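Local coordinates for arylamine n-acetyltransferase NAT (Mycobacterium tuberculosis, PDB 4BGF), which transfers an acetyl group, from acetyl-CoA as in related enzymes, to the amino group of arylamine substrates, at residues A[42-47]-A[206-211]; A[58-63]-A[70-75]; A[64-69]-A[258-263]; A[244-249]-A[265-270]. All blocks are in the same frame, centred on the assembly; numbering follows the deposited sequence.

Contact 1: A[42-47]-A[206-211]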
loop_
_atom_site.group_PDB
_atom_site.type_symbol
_atom_site.label_atom_id
_atom_site.label_comp_id
_atom_site.label_asym_id
_atom_site.label_seq_id
_atom_site.Cartn_x
_atom_site.Cartn_y
_atom_site.Cartn_z
ATOM N N ASP A 42 -13.817 1.622 -2.712
ATOM C CA ASP A 42 -14.361 2.981 -2.892
ATOM C C ASP A 42 -14.231 3.484 -4.331
ATOM O O ASP A 42 -15.231 3.635 -4.985
ATOM C CB ASP A 42 -13.754 3.999 -1.916
ATOM C CG ASP A 42 -14.546 4.132 -0.620
ATOM O OD1 ASP A 42 -15.350 3.236 -0.306
ATOM O OD2 ASP A 42 -14.345 5.146 0.081
ATOM N N PRO A 43 -13.018 3.728 -4.839
ATOM C CA PRO A 43 -12.979 4.164 -6.238
ATOM C C PRO A 43 -13.757 3.279 -7.256
ATOM O O PRO A 43 -14.374 3.792 -8.197
ATOM C CB PRO A 43 -11.488 4.119 -6.545
ATOM C CG PRO A 43 -10.835 4.357 -5.252
ATOM C CD PRO A 43 -11.684 3.771 -4.222
ATOM N N LEU A 44 -13.725 1.965 -7.076
ATOM C CA LEU A 44 -14.469 1.055 -7.947
ATOM C C LEU A 44 -15.980 1.357 -8.004
ATOM O O LEU A 44 -16.574 1.393 -9.080
ATOM C CB LEU A 44 -14.252 -0.381 -7.469
ATOM C CG LEU A 44 -14.671 -1.485 -8.423
ATOM C CD1 LEU A 44 -13.949 -1.386 -9.758
ATOM C CD2 LEU A 44 -14.420 -2.815 -7.770
ATOM N N LEU A 45 -16.585 1.575 -6.841
ATOM C CA LEU A 45 -18.010 1.872 -6.705
ATOM C C LEU A 45 -18.385 3.346 -6.792
ATOM O O LEU A 45 -19.468 3.712 -6.384
ATOM C CB LEU A 45 -18.513 1.358 -5.360
ATOM C CG LEU A 45 -18.301 -0.129 -5.083
ATOM C CD1 LEU A 45 -18.758 -0.461 -3.686
ATOM C CD2 LEU A 45 -19.055 -0.959 -6.046
ATOM N N GLY A 46 -17.497 4.170 -7.337
ATOM C CA GLY A 46 -17.771 5.560 -7.642
ATOM C C GLY A 46 -17.652 6.537 -6.486
ATOM O O GLY A 46 -18.314 7.579 -6.472
ATOM N N VAL A 47 -16.818 6.175 -5.521
ATOM C CA VAL A 47 -16.610 6.937 -4.317
ATOM C C VAL A 47 -15.171 7.411 -4.293
ATOM O O VAL A 47 -14.322 6.731 -3.755
ATOM C CB VAL A 47 -16.878 6.072 -3.059
ATOM C CG1 VAL A 47 -16.632 6.847 -1.755
ATOM C CG2 VAL A 47 -18.278 5.519 -3.060
ATOM N N THR A 206 -11.574 0.783 -12.914
ATOM C CA THR A 206 -11.987 -0.223 -13.909
ATOM C C THR A 206 -11.950 -1.664 -13.425
ATOM O O THR A 206 -12.586 -2.520 -14.030
ATOM C CB THR A 206 -11.098 -0.183 -15.154
ATOM O OG1 THR A 206 -9.751 -0.436 -14.764
ATOM C CG2 THR A 206 -11.187 1.164 -15.862
ATOM N N GLY A 207 -11.203 -1.949 -12.364
ATOM C CA GLY A 207 -11.177 -3.293 -11.819
ATOM C C GLY A 207 -10.944 -3.370 -10.319
ATOM O O GLY A 207 -10.619 -2.385 -9.657
ATOM N N LEU A 208 -11.095 -4.581 -9.793
ATOM C CA LEU A 208 -10.892 -4.841 -8.379
ATOM C C LEU A 208 -9.464 -5.336 -8.070
ATOM O O LEU A 208 -8.986 -6.299 -8.626
ATOM C CB LEU A 208 -11.968 -5.801 -7.860
ATOM C CG LEU A 208 -11.789 -6.429 -6.480
ATOM C CD1 LEU A 208 -11.815 -5.388 -5.395
ATOM C CD2 LEU A 208 -12.873 -7.430 -6.267
ATOM N N THR A 209 -8.769 -4.615 -7.204
ATOM C CA THR A 209 -7.452 -5.041 -6.765
ATOM C C THR A 209 -7.477 -5.025 -5.251
ATOM O O THR A 209 -7.916 -4.043 -4.678
ATOM C CB THR A 209 -6.349 -4.149 -7.364
ATOM O OG1 THR A 209 -5.093 -4.433 -6.740
ATOM C CG2 THR A 209 -6.662 -2.695 -7.186
ATOM N N ALA A 210 -7.099 -6.138 -4.607
ATOM C CA ALA A 210 -6.879 -6.203 -3.148
ATOM C C ALA A 210 -5.553 -6.878 -2.797
ATOM O O ALA A 210 -5.025 -7.636 -3.578
ATOM C CB ALA A 210 -8.008 -6.928 -2.476
ATOM N N ALA A 211 -5.005 -6.594 -1.623
ATOM C CA ALA A 211 -3.854 -7.358 -1.136
ATOM C C ALA A 211 -3.631 -7.232 0.385
ATOM O O ALA A 211 -4.079 -6.279 1.010
ATOM C CB ALA A 211 -2.598 -7.007 -1.921
#

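Contact 2: A[58-63]-A[70-75]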
loop_
_atom_site.group_PDB
_atom_site.type_symbol
_atom_site.label_atom_id
_atom_site.label_comp_id
_atom_site.label_asym_id
_atom_site.label_seq_id
_atom_site.Cartn_x
_atom_site.Cartn_y
_atom_site.Cartn_z
ATOM N N ALA A 58 -8.332 8.081 9.173
ATOM C CA ALA A 58 -8.478 7.310 10.409
ATOM C C ALA A 58 -9.882 6.739 10.500
ATOM O O ALA A 58 -10.082 5.622 10.925
ATOM C CB ALA A 58 -8.180 8.166 11.626
ATOM N N ASP A 59 -10.863 7.507 10.072
ATOM C CA ASP A 59 -12.231 7.067 10.167
ATOM C C ASP A 59 -12.470 5.869 9.284
ATOM O O ASP A 59 -13.151 4.941 9.694
ATOM C CB ASP A 59 -13.194 8.205 9.836
ATOM C CG ASP A 59 -14.630 7.790 9.963
ATOM O OD1 ASP A 59 -14.997 7.375 11.066
ATOM O OD2 ASP A 59 -15.395 7.868 8.982
ATOM N N LYS A 60 -11.876 5.864 8.095
ATOM C CA LYS A 60 -12.019 4.733 7.180
ATOM C C LYS A 60 -11.143 3.516 7.536
ATOM O O LYS A 60 -11.646 2.429 7.737
ATOM C CB LYS A 60 -11.741 5.157 5.738
ATOM C CG LYS A 60 -11.894 4.019 4.755
ATOM C CD LYS A 60 -11.536 4.414 3.354
ATOM C CE LYS A 60 -11.741 3.299 2.443
ATOM N NZ LYS A 60 -11.560 3.752 1.017
ATOM N N LEU A 61 -9.834 3.690 7.592
ATOM C CA LEU A 61 -8.965 2.553 7.791
ATOM C C LEU A 61 -8.933 2.068 9.226
ATOM O O LEU A 61 -8.541 0.944 9.472
ATOM C CB LEU A 61 -7.553 2.882 7.353
ATOM C CG LEU A 61 -7.226 2.732 5.869
ATOM C CD1 LEU A 61 -8.104 3.619 5.084
ATOM C CD2 LEU A 61 -5.794 3.130 5.627
ATOM N N VAL A 62 -9.311 2.906 10.183
ATOM C CA VAL A 62 -9.278 2.452 11.579
ATOM C C VAL A 62 -10.651 2.169 12.139
ATOM O O VAL A 62 -10.915 1.053 12.532
ATOM C CB VAL A 62 -8.521 3.394 12.522
ATOM C CG1 VAL A 62 -8.461 2.773 13.918
ATOM C CG2 VAL A 62 -7.117 3.635 11.987
ATOM N N LEU A 63 -11.511 3.175 12.209
ATOM C CA LEU A 63 -12.787 2.969 12.832
ATOM C C LEU A 63 -13.579 1.980 12.024
ATOM O O LEU A 63 -14.109 1.014 12.569
ATOM C CB LEU A 63 -13.568 4.266 12.957
ATOM C CG LEU A 63 -14.997 4.090 13.496
ATOM C CD1 LEU A 63 -14.983 3.590 14.946
ATOM C CD2 LEU A 63 -15.807 5.369 13.378
ATOM N N CYS A 70 -2.801 3.484 -2.077
ATOM C CA CYS A 70 -1.525 4.097 -1.643
ATOM C C CYS A 70 -1.594 5.432 -0.866
ATOM O O CYS A 70 -0.829 5.648 0.033
ATOM C CB CYS A 70 -0.531 4.210 -2.815
ATOM S SG CYS A 70 -0.846 5.416 -4.125
ATOM N N PHE A 71 -2.524 6.299 -1.203
ATOM C CA PHE A 71 -2.604 7.627 -0.593
ATOM C C PHE A 71 -3.230 7.550 0.768
ATOM O O PHE A 71 -2.999 8.385 1.621
ATOM C CB PHE A 71 -3.436 8.574 -1.461
ATOM C CG PHE A 71 -2.798 8.923 -2.754
ATOM C CD1 PHE A 71 -1.831 9.895 -2.816
ATOM C CD2 PHE A 71 -3.168 8.280 -3.904
ATOM C CE1 PHE A 71 -1.245 10.239 -4.014
ATOM C CE2 PHE A 71 -2.572 8.602 -5.089
ATOM C CZ PHE A 71 -1.598 9.606 -5.132
ATOM N N GLU A 72 -4.052 6.529 0.939
ATOM C CA GLU A 72 -4.715 6.264 2.192
ATOM C C GLU A 72 -3.795 5.514 3.161
ATOM O O GLU A 72 -3.761 5.805 4.362
ATOM C CB GLU A 72 -6.001 5.471 1.923
ATOM C CG GLU A 72 -6.969 6.180 0.957
ATOM C CD GLU A 72 -8.185 5.337 0.574
ATOM O OE1 GLU A 72 -8.055 4.474 -0.307
ATOM O OE2 GLU A 72 -9.263 5.525 1.167
ATOM N N HIS A 73 -3.055 4.549 2.627
ATOM C CA HIS A 73 -2.165 3.746 3.418
ATOM C C HIS A 73 -1.037 4.641 3.831
ATOM O O HIS A 73 -0.799 4.808 5.003
ATOM C CB HIS A 73 -1.638 2.539 2.640
ATOM C CG HIS A 73 -2.478 1.289 2.759
ATOM N ND1 HIS A 73 -2.496 0.500 3.889
ATOM C CD2 HIS A 73 -3.283 0.668 1.869
ATOM C CE1 HIS A 73 -3.294 -0.535 3.704
ATOM N NE2 HIS A 73 -3.778 -0.467 2.480
ATOM N N ASN A 74 -0.358 5.237 2.860
ATOM C CA ASN A 74 0.852 5.973 3.160
ATOM C C ASN A 74 0.569 7.348 3.726
ATOM O O ASN A 74 1.442 7.951 4.335
ATOM C CB ASN A 74 1.760 6.064 1.942
ATOM C CG ASN A 74 2.532 4.810 1.711
ATOM O OD1 ASN A 74 2.811 4.055 2.638
ATOM N ND2 ASN A 74 2.897 4.587 0.482
ATOM N N GLY A 75 -0.661 7.812 3.517
ATOM C CA GLY A 75 -1.276 8.896 4.278
ATOM C C GLY A 75 -1.390 8.556 5.758
ATOM O O GLY A 75 -0.910 9.313 6.601
#

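Contact 3: A[64-69]-A[258-263]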
loop_
_atom_site.group_PDB
_atom_site.type_symbol
_atom_site.label_atom_id
_atom_site.label_comp_id
_atom_site.label_asym_id
_atom_site.label_seq_id
_atom_site.Cartn_x
_atom_site.Cartn_y
_atom_site.Cartn_z
ATOM N N ARG A 64 -13.657 2.224 10.719
ATOM C CA ARG A 64 -14.612 1.521 9.901
ATOM C C ARG A 64 -14.131 0.147 9.496
ATOM O O ARG A 64 -14.874 -0.598 8.870
ATOM C CB ARG A 64 -14.991 2.340 8.680
ATOM C CG ARG A 64 -16.108 3.348 8.945
ATOM C CD ARG A 64 -16.074 4.509 7.982
ATOM N NE ARG A 64 -16.309 4.107 6.604
ATOM C CZ ARG A 64 -16.007 4.851 5.550
ATOM N NH1 ARG A 64 -15.440 6.034 5.735
ATOM N NH2 ARG A 64 -16.258 4.411 4.323
ATOM N N ARG A 65 -12.900 -0.179 9.877
ATOM C CA ARG A 65 -12.268 -1.455 9.537
ATOM C C ARG A 65 -12.214 -1.738 8.029
ATOM O O ARG A 65 -12.505 -2.846 7.584
ATOM C CB ARG A 65 -12.940 -2.605 10.296
ATOM C CG ARG A 65 -12.767 -2.518 11.833
ATOM C CD ARG A 65 -13.630 -3.546 12.571
ATOM N NE ARG A 65 -13.041 -4.892 12.519
ATOM C CZ ARG A 65 -13.103 -5.795 13.505
ATOM N NH1 ARG A 65 -13.738 -5.536 14.644
ATOM N NH2 ARG A 65 -12.526 -6.977 13.355
ATOM N N ARG A 66 -11.815 -0.722 7.263
ATOM C CA ARG A 66 -11.671 -0.819 5.821
ATOM C C ARG A 66 -10.207 -0.796 5.493
ATOM O O ARG A 66 -9.380 -0.497 6.348
ATOM C CB ARG A 66 -12.342 0.362 5.131
ATOM C CG ARG A 66 -13.842 0.306 5.101
ATOM C CD ARG A 66 -14.349 -0.640 4.027
ATOM N NE ARG A 66 -13.888 -0.303 2.684
ATOM C CZ ARG A 66 -14.462 0.578 1.865
ATOM N NH1 ARG A 66 -15.543 1.259 2.205
ATOM N NH2 ARG A 66 -13.935 0.772 0.679
ATOM N N GLY A 67 -9.883 -1.140 4.252
ATOM C CA GLY A 67 -8.556 -0.882 3.718
ATOM C C GLY A 67 -8.570 0.394 2.908
ATOM O O GLY A 67 -9.444 1.212 3.077
ATOM N N GLY A 68 -7.602 0.540 2.017
ATOM C CA GLY A 68 -7.477 1.701 1.178
ATOM C C GLY A 68 -6.330 1.449 0.228
ATOM O O GLY A 68 -5.678 0.437 0.376
ATOM N N TYR A 69 -6.095 2.349 -0.730
ATOM C CA TYR A 69 -4.954 2.270 -1.634
ATOM C C TYR A 69 -3.757 3.188 -1.195
ATOM O O TYR A 69 -3.694 3.586 -0.048
ATOM C CB TYR A 69 -5.412 2.442 -3.101
ATOM C CG TYR A 69 -5.818 3.826 -3.672
ATOM C CD1 TYR A 69 -5.781 4.999 -2.929
ATOM C CD2 TYR A 69 -6.205 3.932 -5.009
ATOM C CE1 TYR A 69 -6.147 6.248 -3.511
ATOM C CE2 TYR A 69 -6.567 5.138 -5.584
ATOM C CZ TYR A 69 -6.530 6.295 -4.841
ATOM O OH TYR A 69 -6.892 7.481 -5.449
ATOM N N ALA A 258 -19.506 -4.797 5.179
ATOM C CA ALA A 258 -20.815 -4.312 5.576
ATOM C C ALA A 258 -20.812 -2.789 5.599
ATOM O O ALA A 258 -21.857 -2.152 5.562
ATOM C CB ALA A 258 -21.163 -4.835 6.912
ATOM N N ASP A 259 -19.630 -2.195 5.665
ATOM C CA ASP A 259 -19.529 -0.742 5.624
ATOM C C ASP A 259 -19.826 -0.178 4.239
ATOM O O ASP A 259 -19.975 1.025 4.082
ATOM C CB ASP A 259 -18.162 -0.287 6.112
ATOM C CG ASP A 259 -17.946 1.171 5.922
ATOM O OD1 ASP A 259 -18.367 1.940 6.786
ATOM O OD2 ASP A 259 -17.369 1.551 4.904
ATOM N N ILE A 260 -19.921 -1.064 3.254
ATOM C CA ILE A 260 -20.298 -0.720 1.888
ATOM C C ILE A 260 -21.783 -1.054 1.639
ATOM O O ILE A 260 -22.174 -1.395 0.533
ATOM C CB ILE A 260 -19.396 -1.460 0.882
ATOM C CG1 ILE A 260 -17.918 -1.325 1.267
ATOM C CG2 ILE A 260 -19.545 -0.861 -0.490
ATOM C CD1 ILE A 260 -16.989 -2.332 0.609
ATOM N N GLY A 261 -22.610 -0.999 2.678
ATOM C CA GLY A 261 -24.010 -1.399 2.534
ATOM C C GLY A 261 -24.207 -2.903 2.678
ATOM O O GLY A 261 -23.252 -3.615 2.944
ATOM N N GLU A 262 -25.438 -3.387 2.508
ATOM C CA GLU A 262 -25.735 -4.810 2.681
ATOM C C GLU A 262 -24.829 -5.653 1.791
ATOM O O GLU A 262 -24.707 -5.388 0.596
ATOM C CB GLU A 262 -27.203 -5.105 2.361
ATOM N N ARG A 263 -24.169 -6.645 2.381
ATOM C CA ARG A 263 -23.256 -7.501 1.633
ATOM C C ARG A 263 -23.990 -8.202 0.480
ATOM O O ARG A 263 -23.402 -8.477 -0.569
ATOM C CB ARG A 263 -22.587 -8.503 2.575
#

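Contact 4: A[244-249]-A[265-270]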
loop_
_atom_site.group_PDB
_atom_site.type_symbol
_atom_site.label_atom_id
_atom_site.label_comp_id
_atom_site.label_asym_id
_atom_site.label_seq_id
_atom_site.Cartn_x
_atom_site.Cartn_y
_atom_site.Cartn_z
ATOM N N ALA A 244 -18.375 -15.482 -4.004
ATOM C CA ALA A 244 -17.045 -15.971 -3.637
ATOM C C ALA A 244 -16.070 -14.824 -3.459
ATOM O O ALA A 244 -15.238 -14.862 -2.579
ATOM C CB ALA A 244 -16.522 -16.907 -4.686
ATOM N N VAL A 245 -16.143 -13.823 -4.323
ATOM C CA VAL A 245 -15.216 -12.709 -4.220
ATOM C C VAL A 245 -15.491 -11.879 -2.966
ATOM O O VAL A 245 -14.548 -11.519 -2.262
ATOM C CB VAL A 245 -15.233 -11.803 -5.444
ATOM C CG1 VAL A 245 -14.113 -10.792 -5.337
ATOM C CG2 VAL A 245 -15.034 -12.610 -6.681
ATOM N N VAL A 246 -16.764 -11.614 -2.675
ATOM C CA VAL A 246 -17.162 -10.880 -1.468
ATOM C C VAL A 246 -16.818 -11.643 -0.173
ATOM O O VAL A 246 -16.466 -11.031 0.836
ATOM C CB VAL A 246 -18.676 -10.526 -1.489
ATOM C CG1 VAL A 246 -19.123 -9.879 -0.184
ATOM C CG2 VAL A 246 -18.994 -9.627 -2.653
ATOM N N ASP A 247 -16.917 -12.964 -0.197
ATOM C CA ASP A 247 -16.455 -13.762 0.946
ATOM C C ASP A 247 -14.946 -13.700 1.130
ATOM O O ASP A 247 -14.473 -13.640 2.251
ATOM C CB ASP A 247 -16.908 -15.222 0.844
ATOM C CG ASP A 247 -18.408 -15.377 1.024
ATOM O OD1 ASP A 247 -18.984 -14.717 1.918
ATOM O OD2 ASP A 247 -19.018 -16.142 0.255
ATOM N N THR A 248 -14.207 -13.684 0.029
ATOM C CA THR A 248 -12.746 -13.588 0.041
ATOM C C THR A 248 -12.239 -12.273 0.629
ATOM O O THR A 248 -11.293 -12.270 1.406
ATOM C CB THR A 248 -12.194 -13.774 -1.397
ATOM O OG1 THR A 248 -12.506 -15.093 -1.844
ATOM C CG2 THR A 248 -10.693 -13.537 -1.495
ATOM N N LEU A 249 -12.852 -11.162 0.235
ATOM C CA LEU A 249 -12.530 -9.845 0.789
ATOM C C LEU A 249 -12.820 -9.771 2.295
ATOM O O LEU A 249 -12.004 -9.283 3.067
ATOM C CB LEU A 249 -13.323 -8.770 0.057
ATOM C CG LEU A 249 -13.005 -8.587 -1.427
ATOM C CD1 LEU A 249 -14.184 -8.076 -2.160
ATOM C CD2 LEU A 249 -11.937 -7.587 -1.598
ATOM N N ALA A 265 -26.241 -6.820 -1.179
ATOM C CA ALA A 265 -26.486 -5.752 -2.139
ATOM C C ALA A 265 -25.186 -5.336 -2.823
ATOM O O ALA A 265 -25.210 -4.658 -3.830
ATOM C CB ALA A 265 -27.128 -4.575 -1.445
ATOM N N LEU A 266 -24.054 -5.788 -2.304
ATOM C CA LEU A 266 -22.759 -5.490 -2.921
ATOM C C LEU A 266 -22.315 -6.521 -3.959
ATOM O O LEU A 266 -21.604 -6.168 -4.903
ATOM C CB LEU A 266 -21.687 -5.360 -1.846
ATOM C CG LEU A 266 -20.240 -5.371 -2.343
ATOM C CD1 LEU A 266 -19.962 -4.115 -3.162
ATOM C CD2 LEU A 266 -19.264 -5.499 -1.187
ATOM N N GLU A 267 -22.689 -7.783 -3.769
ATOM C CA GLU A 267 -22.378 -8.810 -4.751
ATOM C C GLU A 267 -22.856 -8.360 -6.136
ATOM O O GLU A 267 -22.178 -8.608 -7.135
ATOM C CB GLU A 267 -23.060 -10.108 -4.377
ATOM C CG GLU A 267 -22.640 -10.595 -3.024
ATOM C CD GLU A 267 -23.547 -11.657 -2.456
ATOM O OE1 GLU A 267 -24.545 -11.991 -3.114
ATOM O OE2 GLU A 267 -23.267 -12.154 -1.342
ATOM N N THR A 268 -23.997 -7.661 -6.187
ATOM C CA THR A 268 -24.630 -7.305 -7.467
ATOM C C THR A 268 -23.760 -6.392 -8.292
ATOM O O THR A 268 -23.712 -6.485 -9.521
ATOM C CB THR A 268 -25.957 -6.558 -7.324
ATOM O OG1 THR A 268 -26.743 -7.147 -6.290
ATOM C CG2 THR A 268 -26.697 -6.598 -8.675
ATOM N N ARG A 269 -23.103 -5.478 -7.603
ATOM C CA ARG A 269 -22.213 -4.549 -8.242
ATOM C C ARG A 269 -21.001 -5.270 -8.800
ATOM O O ARG A 269 -20.581 -5.011 -9.922
ATOM C CB ARG A 269 -21.780 -3.512 -7.229
ATOM C CG ARG A 269 -22.931 -2.821 -6.513
ATOM C CD ARG A 269 -23.641 -1.798 -7.392
ATOM N NE ARG A 269 -22.716 -0.933 -8.104
ATOM C CZ ARG A 269 -22.188 0.185 -7.610
ATOM N NH1 ARG A 269 -22.469 0.584 -6.377
ATOM N NH2 ARG A 269 -21.359 0.905 -8.354
ATOM N N ILE A 270 -20.440 -6.177 -8.010
ATOM C CA ILE A 270 -19.268 -6.944 -8.430
ATOM C C ILE A 270 -19.514 -7.828 -9.652
ATOM O O ILE A 270 -18.687 -7.863 -10.570
ATOM C CB ILE A 270 -18.755 -7.849 -7.295
ATOM C CG1 ILE A 270 -18.332 -7.019 -6.093
ATOM C CG2 ILE A 270 -17.573 -8.707 -7.762
ATOM C CD1 ILE A 270 -17.432 -5.894 -6.417
#

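Contact 1: A[42-47]-A[206-211]
Leu44 carries CG on the far side from its own backbone nitrogen, with chi1 of -166°, and this swings its fork across the chain that follows helix 203-206, where it meets Gly207 and Leu208. With chi2 near 58°, the two methyls of Leu44 are shared between different neighbours. CD1 comes down on the peptide group of Gly207, 3.5 Å from Gly207 O and 3.6 Å from Gly207 C, while CD2 lies 3.9 Å from CB of Leu208. The two leucine side chains cross nearly at right angles, meeting at that methyl and the CB methylene and not along their lengths. Leu44 supplies most of the 133 Å² buried here, so the contact is one side chain laid over the extended backbone that leaves helix 203-206. The carbonyl under CD1 has its polar need met elsewhere: Gly207 O accepts a bond from Asn40 ND2, and Asn40 OD1 takes Thr209 N, so one asparagine clasps the start of strand 209-214. The branches of Leu208 lead on to Val245 of helix 242-251. At the other end, helix 41-44 stops directly after Leu44. Val47 N bonds to Asp42 O at 3.0 Å and Gly46 N to Pro43 O at 3.3 Å, the positive phi of Gly46 allowing the reversal. The helix therefore finishes in a classic Schellman motif with Gly46 as its C-prime residue, and its last turn packs where the chain enters the five-stranded antiparallel sheet.

Contact 2: A[58-63]-A[70-75]
Lys60 and Glu72 span the gap between two helices whose segment axes pass 10.6 Å apart, inclined at 76°. The lysine does so as a fully extended rod: all four torsions are anti (chi1 -179°), and NZ arrives 2.9 Å from OE2 of Glu72. It meets the syn lone pair, on the side of the other carboxylate oxygen, in a hydrogen-bonded salt bridge. OE2 is also approached by the methylene Lys60 CD at 3.3 Å, so the rod runs past the carboxylate before its ammonium closes on it. Glu72 sets CG beside its backbone N (chi1 -57°), extends to CD, and there turns its carboxylate so that OE1 accepts from Tyr69 N at the start of its own helix. Alongside, Leu61 lays CD2 3.6 Å from the Glu72 carbonyl O and 4.3 Å from His73 CA, while CD1 faces Glu72 CB at 4.2 Å. An apolar leucine contact thus lies beside the charged one, and all four touching residues are buried. Each carboxylate oxygen of Glu72 has its own donor, OE2 from Lys60 of the preceding helix and OE1 from the N-cap amide of Tyr69. Burial probably reduces solvent screening of the ion pair, at a cost in desolvation; the pair ties helix 54-63 to the first turn of helix 70-83, where Cys70, probably the nucleophile of a Cys-His-Asp triad as in related acetyltransferases, is found.

Contact 3: A[64-69]-A[258-263]
OD2 of Asp259 is gripped by two arginines: Arg64 NH2 donates to it at 3.1 Å and Arg66 NH1 at 3.3 Å. The first comes in on the syn lone pair, the second nearly along the C-O bond direction, and OD2 lies in the guanidinium plane of each donor. Arg64 adds a second prong, NE to OD1 of Asp259 at 3.0 Å, which makes a side-on, two-nitrogen grip. This fork is twisted, since guanidinium and carboxylate planes stand 37° apart and NE meets OD1 32° out of the carboxylate plane. Arg66 gets there by folding back on itself at chi2 (-78°) and chi3. One face of its guanidinium is met by Ile260, whose CG1 lies 3.6 Å from NH1, offset toward the rim. The remaining nitrogens of Arg66 bind other acids, NE pairing with Glu39 and NH2 with Asp42. Asp259 is therefore one of three carboxylates arranged round a buried guanidinium, and the loop before helix 70-83 is tied to the 3-10 turn that leads toward helix 263-270. Arg64 probably offsets most of the Asp259 charge, and Arg66 divides its own among three acids, whose several bonds would fix the rotation of its flat group.

Contact 4: A[244-249]-A[265-270]
Val246 stands nearly at right angles to Glu267, and one methyl of the valine makes all the close contacts. Its chi1 of 175° sets CG1 opposite the backbone N and leaves CG2 on the side facing helix 263-270. There CG2 rests 3.8 Å from Glu267 CG and 4.1 Å from Glu267 CA, touching the aliphatic root of the acid. Leu266 CD2 and Ile270 CG1 come up to the same methyl, each 4.4 Å from it, so CG2 sits among three residues of the facing helix. The segment axes pass 9.8 Å apart at 115°, a steep crossing that centres the contact on Val246. Glu267, with CG beside its backbone N, carries its carboxylate away from the valine; Glu267 OE2 and Asp247 OD1 stay 6.0 Å apart. Within the first helix, Thr248 folds its OG1 back to Ala244 O at 2.8 Å, reaching that carbonyl from the face opposite to the one used by Thr248 N. Val246 accounts for the largest share of the 212 Å² buried. Cohesion between the two C-terminal helices thus comes from apolar contact, while the two acids at its edge probably contribute mild repulsion rather than attraction.

How the contacts relate
Arg66 of contact 3 and Asp42 of contact 1 form a polar junction, NH2 to OD1 at 3.0 Å, and Lys60 of contact 2 adds a long, weak ion pair to the same aspartate. One apolar junction is Leu45, just after helix 41-44: it packs on Ile260 in contact 3, and its CD1 lies 3.9 Å from Leu266 CD1 in contact 4. Contacts 1, 3 and 4 have centres about 12 Å from one another. Contact 2 holds Cys70, probably part of the Cys-His-Asp triad with His110 and Asp127. Contact 4 is about 22 Å from it between centres, with nearest atoms about 12 Å apart, and is linked to it through contacts 1 and 3.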